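Local coordinates for uncharacterized protein (Singapore grouper iridovirus, PDB 3RJ2) that binds histone H3, probably letting the virus act on the histones or chromatin of the infected host cell, at residues T19-N24 with W34-P39; V103-P108 with A129-T134. All coordinates share one frame; numbering follows the deposited sequence.

Contact 1 of 2, residues T19-N24 with W34-P39; sequences TTILVN and WTYKFP
Tyr36 OH reaches the strand of Thr19 and Ile21 as a polar atom in apolar company: it is hydrogen-bonded to Tyr42 OH, while Ile21 CD1 lies 3.7 Å from Tyr36 OH and Thr19 CG2 borders it more distantly. On the ring itself the contact is a CH-pi one, with Ile21 CD1 standing over one face of the phenol, 3.5 Å from the centroid of the Tyr36 ring. It is displaced toward the hydroxyl end, since Ile21 CD1 is only 3.3 Å from Tyr36 CZ. Tyr36 presents its ring this way because CG is anti to the backbone N (chi1 177°), which carries the phenol across to the facing strand. A second CH-pi contact is nearly axial: Val23 CG2 sits 3.6 Å from the centroid of the five-membered ring of Trp34, 4° off the normal. Tyr36 CB takes the opposite face, so the indole lies between Val23 of the other segment and Tyr36 of its own strand. Ile21 CG2 fills in obliquely, 3.8 Å from Trp34 CZ2. Trp34 NE1 is satisfied by Glu117 OE1. No hydrogen bond joins the segments; their axes, 11.0 Å apart and nearly antiparallel at 156°, are spaced by side chains, as where two sheets pack face to face. Strand 18-22 edges the four-stranded sheet beside strand 6-12, whereas strand 31-37 lies inside the six-stranded sheet between strands 94-98 and 111-116.

Contact 2 of 2, residues V103-P108 with A129-T134; sequences VSLTNP and AEFART
The Phe131 ring has Ser104 O over one face, 3.7 Å above the ring plane and offset toward the rim, while Pro108 CB and Leu105 CA approach it obliquely and His98 meets it edge-to-face. A C-terminal helix packs here against the turn after a short helix, at the margin of the six-stranded mixed sheet: Phe131, from helix 128-136, plugs into the turn that leads from helix 101-104 toward strand 111-116. Its CG is anti to the backbone N (chi1 -176°), a choice that sends the ring off the helix into that turn. Contacts then run along the whole side chain. At the root, Pro108 CB packs 3.6 Å from Phe131 CB. At the far end, Ser104 OG lies 3.3 Å from Phe131 CZ, a polar-on-aromatic contact and no hydrogen bond. On the other flank Leu105 CD1 touches Phe131 CE2 at 4.0 Å, the two side chains crossing at about a right angle. The side chains of Val111, on strand 111-116, and Tyr126 also touch Phe131.

The receiving turn has its own internal bonding around Val103 O. Asn107 N donates to Val103 O over 3.0 Å, and Thr106 OG1 and Asn107 ND2 add weak bonds to the same oxygen. On the helix, Thr134 OG1 is hydrogen-bonded to His98 NE2, so the histidine that meets the phenyl ring is tied to the next turn as well. Thr134 OG1 itself donates to Phe131 O over 2.7 Å, meeting a lone pair in the carbonyl plane at a C=O...donor angle of 143°.

From the N terminus, strand 6-12 turns back into strand 18-22, and contact 1 closes the short loop from there to strand 31-37, joining the two sheets. Five strands follow before contact 2 opens; it closes a longer excursion, with strands 111-116 and 120-123 returning the chain to the C-terminal helix 128-136. The contacts run in series, neither nested nor crossed, on opposite sides of the chain's centre, with centres about 21 Å apart. Strand 31-37 links them indirectly: Ser104 touches Cys31 and Thr134 touches Ile33. Arg96 adds a polar bridge, bonding Thr35 OG1 through NE and Thr134 O through NH1.

Contact 1 of 2, residues T19-N24 with W34-P39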
loop_
_atom_site.group_PDB
_atom_site.type_symbol
_atom_site.label_atom_id
_atom_site.label_comp_id
_atom_site.label_asym_id
_atom_site.label_seq_id
_atom_site.Cartn_x
_atom_site.Cartn_y
_atom_site.Cartn_z
ATOM N N THR A 19 14.443 5.501 -2.356
ATOM C CA THR A 19 14.241 4.235 -3.041
ATOM C C THR A 19 12.859 4.320 -3.685
ATOM O O THR A 19 11.841 4.473 -3.009
ATOM C CB THR A 19 14.341 3.047 -2.054
ATOM O OG1 THR A 19 15.658 3.007 -1.481
ATOM C CG2 THR A 19 14.034 1.697 -2.731
ATOM N N THR A 20 12.840 4.269 -5.008
ATOM C CA THR A 20 11.595 4.366 -5.738
ATOM C C THR A 20 11.060 2.978 -6.055
ATOM O O THR A 20 11.805 2.095 -6.487
ATOM C CB THR A 20 11.755 5.205 -7.014
ATOM O OG1 THR A 20 12.317 6.477 -6.664
ATOM C CG2 THR A 20 10.395 5.424 -7.692
ATOM N N ILE A 21 9.771 2.792 -5.801
ATOM C CA ILE A 21 9.089 1.568 -6.161
ATOM C C ILE A 21 7.835 1.934 -6.931
ATOM O O ILE A 21 7.077 2.802 -6.512
ATOM C CB ILE A 21 8.756 0.735 -4.913
ATOM C CG1 ILE A 21 10.059 0.285 -4.237
ATOM C CG2 ILE A 21 7.878 -0.467 -5.278
ATOM C CD1 ILE A 21 9.885 -0.309 -2.910
ATOM N N LEU A 22 7.635 1.290 -8.076
ATOM C CA LEU A 22 6.448 1.532 -8.875
ATOM C C LEU A 22 5.545 0.320 -8.715
ATOM O O LEU A 22 5.861 -0.756 -9.208
ATOM C CB LEU A 22 6.828 1.734 -10.350
ATOM C CG LEU A 22 6.083 2.761 -11.209
ATOM C CD1 LEU A 22 6.382 2.522 -12.695
ATOM C CD2 LEU A 22 4.597 2.758 -10.974
ATOM N N VAL A 23 4.420 0.481 -8.032
ATOM C CA VAL A 23 3.577 -0.681 -7.730
ATOM C C VAL A 23 2.949 -1.437 -8.924
ATOM O O VAL A 23 3.311 -2.592 -9.169
ATOM C CB VAL A 23 2.584 -0.417 -6.590
ATOM C CG1 VAL A 23 1.731 -1.635 -6.372
ATOM C CG2 VAL A 23 3.363 -0.098 -5.311
ATOM N N ASN A 24 2.046 -0.833 -9.680
ATOM C CA ASN A 24 1.366 -1.615 -10.725
ATOM C C ASN A 24 1.599 -1.160 -12.186
ATOM O O ASN A 24 1.288 -0.043 -12.531
ATOM C CB ASN A 24 -0.131 -1.649 -10.386
ATOM C CG ASN A 24 -0.982 -2.197 -11.504
ATOM O OD1 ASN A 24 -0.618 -3.166 -12.164
ATOM N ND2 ASN A 24 -2.140 -1.586 -11.712
ATOM N N TRP A 34 -0.489 -4.575 -1.755
ATOM C CA TRP A 34 0.944 -4.571 -1.927
ATOM C C TRP A 34 1.623 -4.599 -0.563
ATOM O O TRP A 34 1.265 -3.834 0.331
ATOM C CB TRP A 34 1.339 -3.332 -2.719
ATOM C CG TRP A 34 2.794 -3.094 -2.904
ATOM C CD1 TRP A 34 3.611 -3.673 -3.837
ATOM C CD2 TRP A 34 3.609 -2.173 -2.166
ATOM N NE1 TRP A 34 4.898 -3.179 -3.708
ATOM C CE2 TRP A 34 4.918 -2.252 -2.695
ATOM C CE3 TRP A 34 3.365 -1.302 -1.087
ATOM C CZ2 TRP A 34 5.984 -1.466 -2.196
ATOM C CZ3 TRP A 34 4.435 -0.519 -0.589
ATOM C CH2 TRP A 34 5.717 -0.608 -1.154
ATOM N N THR A 35 2.586 -5.505 -0.422
ATOM C CA THR A 35 3.393 -5.654 0.790
ATOM C C THR A 35 4.889 -5.464 0.504
ATOM O O THR A 35 5.425 -6.031 -0.441
ATOM C CB THR A 35 3.191 -7.051 1.426
ATOM O OG1 THR A 35 1.796 -7.255 1.663
ATOM C CG2 THR A 35 3.938 -7.157 2.761
ATOM N N TYR A 36 5.558 -4.674 1.335
ATOM C CA TYR A 36 6.976 -4.386 1.145
ATOM C C TYR A 36 7.709 -4.530 2.461
ATOM O O TYR A 36 7.421 -3.809 3.417
ATOM C CB TYR A 36 7.146 -2.967 0.592
ATOM C CG TYR A 36 8.559 -2.453 0.398
ATOM C CD1 TYR A 36 9.584 -3.273 -0.091
ATOM C CD2 TYR A 36 8.859 -1.122 0.645
ATOM C CE1 TYR A 36 10.879 -2.770 -0.304
ATOM C CE2 TYR A 36 10.142 -0.614 0.451
ATOM C CZ TYR A 36 11.141 -1.435 -0.031
ATOM O OH TYR A 36 12.397 -0.914 -0.221
ATOM N N LYS A 37 8.647 -5.468 2.504
ATOM C CA LYS A 37 9.543 -5.626 3.642
ATOM C C LYS A 37 10.705 -4.666 3.443
ATOM O O LYS A 37 11.363 -4.711 2.415
ATOM C CB LYS A 37 10.072 -7.063 3.717
ATOM C CG LYS A 37 10.832 -7.360 5.002
ATOM C CD LYS A 37 11.448 -8.748 4.983
ATOM C CE LYS A 37 12.431 -8.901 6.137
ATOM N NZ LYS A 37 12.753 -10.349 6.393
ATOM N N PHE A 38 10.938 -3.788 4.412
ATOM C CA PHE A 38 12.024 -2.804 4.323
ATOM C C PHE A 38 13.397 -3.479 4.362
ATOM O O PHE A 38 13.649 -4.310 5.240
ATOM C CB PHE A 38 11.944 -1.783 5.461
ATOM C CG PHE A 38 10.675 -0.934 5.463
ATOM C CD1 PHE A 38 9.777 -0.960 4.395
ATOM C CD2 PHE A 38 10.405 -0.088 6.536
ATOM C CE1 PHE A 38 8.631 -0.161 4.408
ATOM C CE2 PHE A 38 9.263 0.711 6.551
ATOM C CZ PHE A 38 8.379 0.672 5.494
ATOM N N PRO A 39 14.279 -3.143 3.400
ATOM C CA PRO A 39 15.667 -3.608 3.482
ATOM C C PRO A 39 16.501 -2.706 4.411
ATOM O O PRO A 39 17.621 -3.069 4.772
ATOM C CB PRO A 39 16.149 -3.512 2.034
ATOM C CG PRO A 39 15.371 -2.360 1.456
ATOM C CD PRO A 39 14.011 -2.435 2.132
#

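Contact 2 of 2, residues V103-P108 with A129-T134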
loop_
_atom_site.group_PDB
_atom_site.type_symbol
_atom_site.label_atom_id
_atom_site.label_comp_id
_atom_site.label_asym_id
_atom_site.label_seq_id
_atom_site.Cartn_x
_atom_site.Cartn_y
_atom_site.Cartn_z
ATOM N N VAL A 103 -13.604 0.048 -2.330
ATOM C CA VAL A 103 -14.255 -1.091 -2.969
ATOM C C VAL A 103 -14.018 -2.402 -2.183
ATOM O O VAL A 103 -14.969 -3.035 -1.743
ATOM C CB VAL A 103 -13.782 -1.237 -4.434
ATOM C CG1 VAL A 103 -14.256 -2.556 -5.052
ATOM C CG2 VAL A 103 -14.270 -0.043 -5.279
ATOM N N SER A 104 -12.751 -2.774 -1.981
ATOM C CA SER A 104 -12.394 -4.074 -1.411
ATOM C C SER A 104 -12.817 -4.296 0.043
ATOM O O SER A 104 -12.987 -5.440 0.467
ATOM C CB SER A 104 -10.889 -4.341 -1.562
ATOM O OG SER A 104 -10.109 -3.488 -0.752
ATOM N N LEU A 105 -13.001 -3.228 0.809
ATOM C CA LEU A 105 -13.351 -3.398 2.227
ATOM C C LEU A 105 -14.730 -4.015 2.390
ATOM O O LEU A 105 -14.940 -4.845 3.270
ATOM C CB LEU A 105 -13.264 -2.086 3.014
ATOM C CG LEU A 105 -13.628 -2.121 4.499
ATOM C CD1 LEU A 105 -12.740 -3.091 5.294
ATOM C CD2 LEU A 105 -13.592 -0.722 5.104
ATOM N N THR A 106 -15.655 -3.612 1.524
ATOM C CA THR A 106 -17.012 -4.147 1.543
ATOM C C THR A 106 -17.160 -5.326 0.580
ATOM O O THR A 106 -18.034 -6.171 0.769
ATOM C CB THR A 106 -18.036 -3.052 1.239
ATOM O OG1 THR A 106 -17.479 -2.161 0.277
ATOM C CG2 THR A 106 -18.333 -2.252 2.500
ATOM N N ASN A 107 -16.292 -5.387 -0.437
ATOM C CA ASN A 107 -16.271 -6.493 -1.415
ATOM C C ASN A 107 -14.900 -7.141 -1.492
ATOM O O ASN A 107 -14.213 -6.995 -2.506
ATOM C CB ASN A 107 -16.596 -5.998 -2.829
ATOM C CG ASN A 107 -17.854 -5.188 -2.891
ATOM O OD1 ASN A 107 -18.934 -5.680 -2.586
ATOM N ND2 ASN A 107 -17.726 -3.929 -3.308
ATOM N N PRO A 108 -14.494 -7.866 -0.440
ATOM C CA PRO A 108 -13.122 -8.344 -0.423
ATOM C C PRO A 108 -12.863 -9.337 -1.544
ATOM O O PRO A 108 -11.701 -9.577 -1.911
ATOM C CB PRO A 108 -12.998 -8.999 0.943
ATOM C CG PRO A 108 -14.363 -9.297 1.353
ATOM C CD PRO A 108 -15.244 -8.288 0.752
ATOM N N ALA A 129 -12.535 -12.905 6.138
ATOM C CA ALA A 129 -11.561 -13.220 7.199
ATOM C C ALA A 129 -10.106 -13.068 6.755
ATOM O O ALA A 129 -9.291 -12.510 7.482
ATOM C CB ALA A 129 -11.794 -14.628 7.754
ATOM N N GLU A 130 -9.791 -13.568 5.569
ATOM C CA GLU A 130 -8.445 -13.430 4.999
ATOM C C GLU A 130 -8.136 -11.956 4.705
ATOM O O GLU A 130 -7.007 -11.503 4.868
ATOM C CB GLU A 130 -8.325 -14.257 3.720
ATOM C CG GLU A 130 -8.474 -15.772 3.934
ATOM C CD GLU A 130 -8.588 -16.565 2.627
ATOM O OE1 GLU A 130 -9.230 -16.077 1.663
ATOM O OE2 GLU A 130 -8.040 -17.689 2.569
ATOM N N PHE A 131 -9.152 -11.211 4.283
ATOM C CA PHE A 131 -8.979 -9.802 3.989
ATOM C C PHE A 131 -8.722 -9.059 5.285
ATOM O O PHE A 131 -7.772 -8.296 5.370
ATOM C CB PHE A 131 -10.199 -9.218 3.270
ATOM C CG PHE A 131 -10.020 -7.790 2.853
ATOM C CD1 PHE A 131 -9.485 -7.479 1.606
ATOM C CD2 PHE A 131 -10.363 -6.757 3.709
ATOM C CE1 PHE A 131 -9.312 -6.158 1.214
ATOM C CE2 PHE A 131 -10.190 -5.433 3.335
ATOM C CZ PHE A 131 -9.672 -5.129 2.078
ATOM N N ALA A 132 -9.575 -9.272 6.286
ATOM C CA ALA A 132 -9.410 -8.613 7.589
ATOM C C ALA A 132 -8.023 -8.838 8.202
ATOM O O ALA A 132 -7.417 -7.911 8.771
ATOM C CB ALA A 132 -10.467 -9.076 8.545
ATOM N N ARG A 133 -7.517 -10.061 8.065
ATOM C CA ARG A 133 -6.185 -10.389 8.543
ATOM C C ARG A 133 -5.119 -9.435 7.961
ATOM O O ARG A 133 -4.213 -8.984 8.683
ATOM C CB ARG A 133 -5.839 -11.842 8.224
ATOM C CG ARG A 133 -4.558 -12.291 8.899
ATOM C CD ARG A 133 -3.731 -13.182 7.989
ATOM N NE ARG A 133 -2.325 -12.945 8.274
ATOM C CZ ARG A 133 -1.472 -12.291 7.491
ATOM N NH1 ARG A 133 -1.846 -11.810 6.308
ATOM N NH2 ARG A 133 -0.211 -12.143 7.896
ATOM N N THR A 134 -5.239 -9.103 6.674
ATOM C CA THR A 134 -4.237 -8.253 6.017
ATOM C C THR A 134 -4.245 -6.803 6.523
ATOM O O THR A 134 -3.315 -6.070 6.263
ATOM C CB THR A 134 -4.371 -8.235 4.469
ATOM O OG1 THR A 134 -5.534 -7.490 4.087
ATOM C CG2 THR A 134 -4.416 -9.650 3.891
#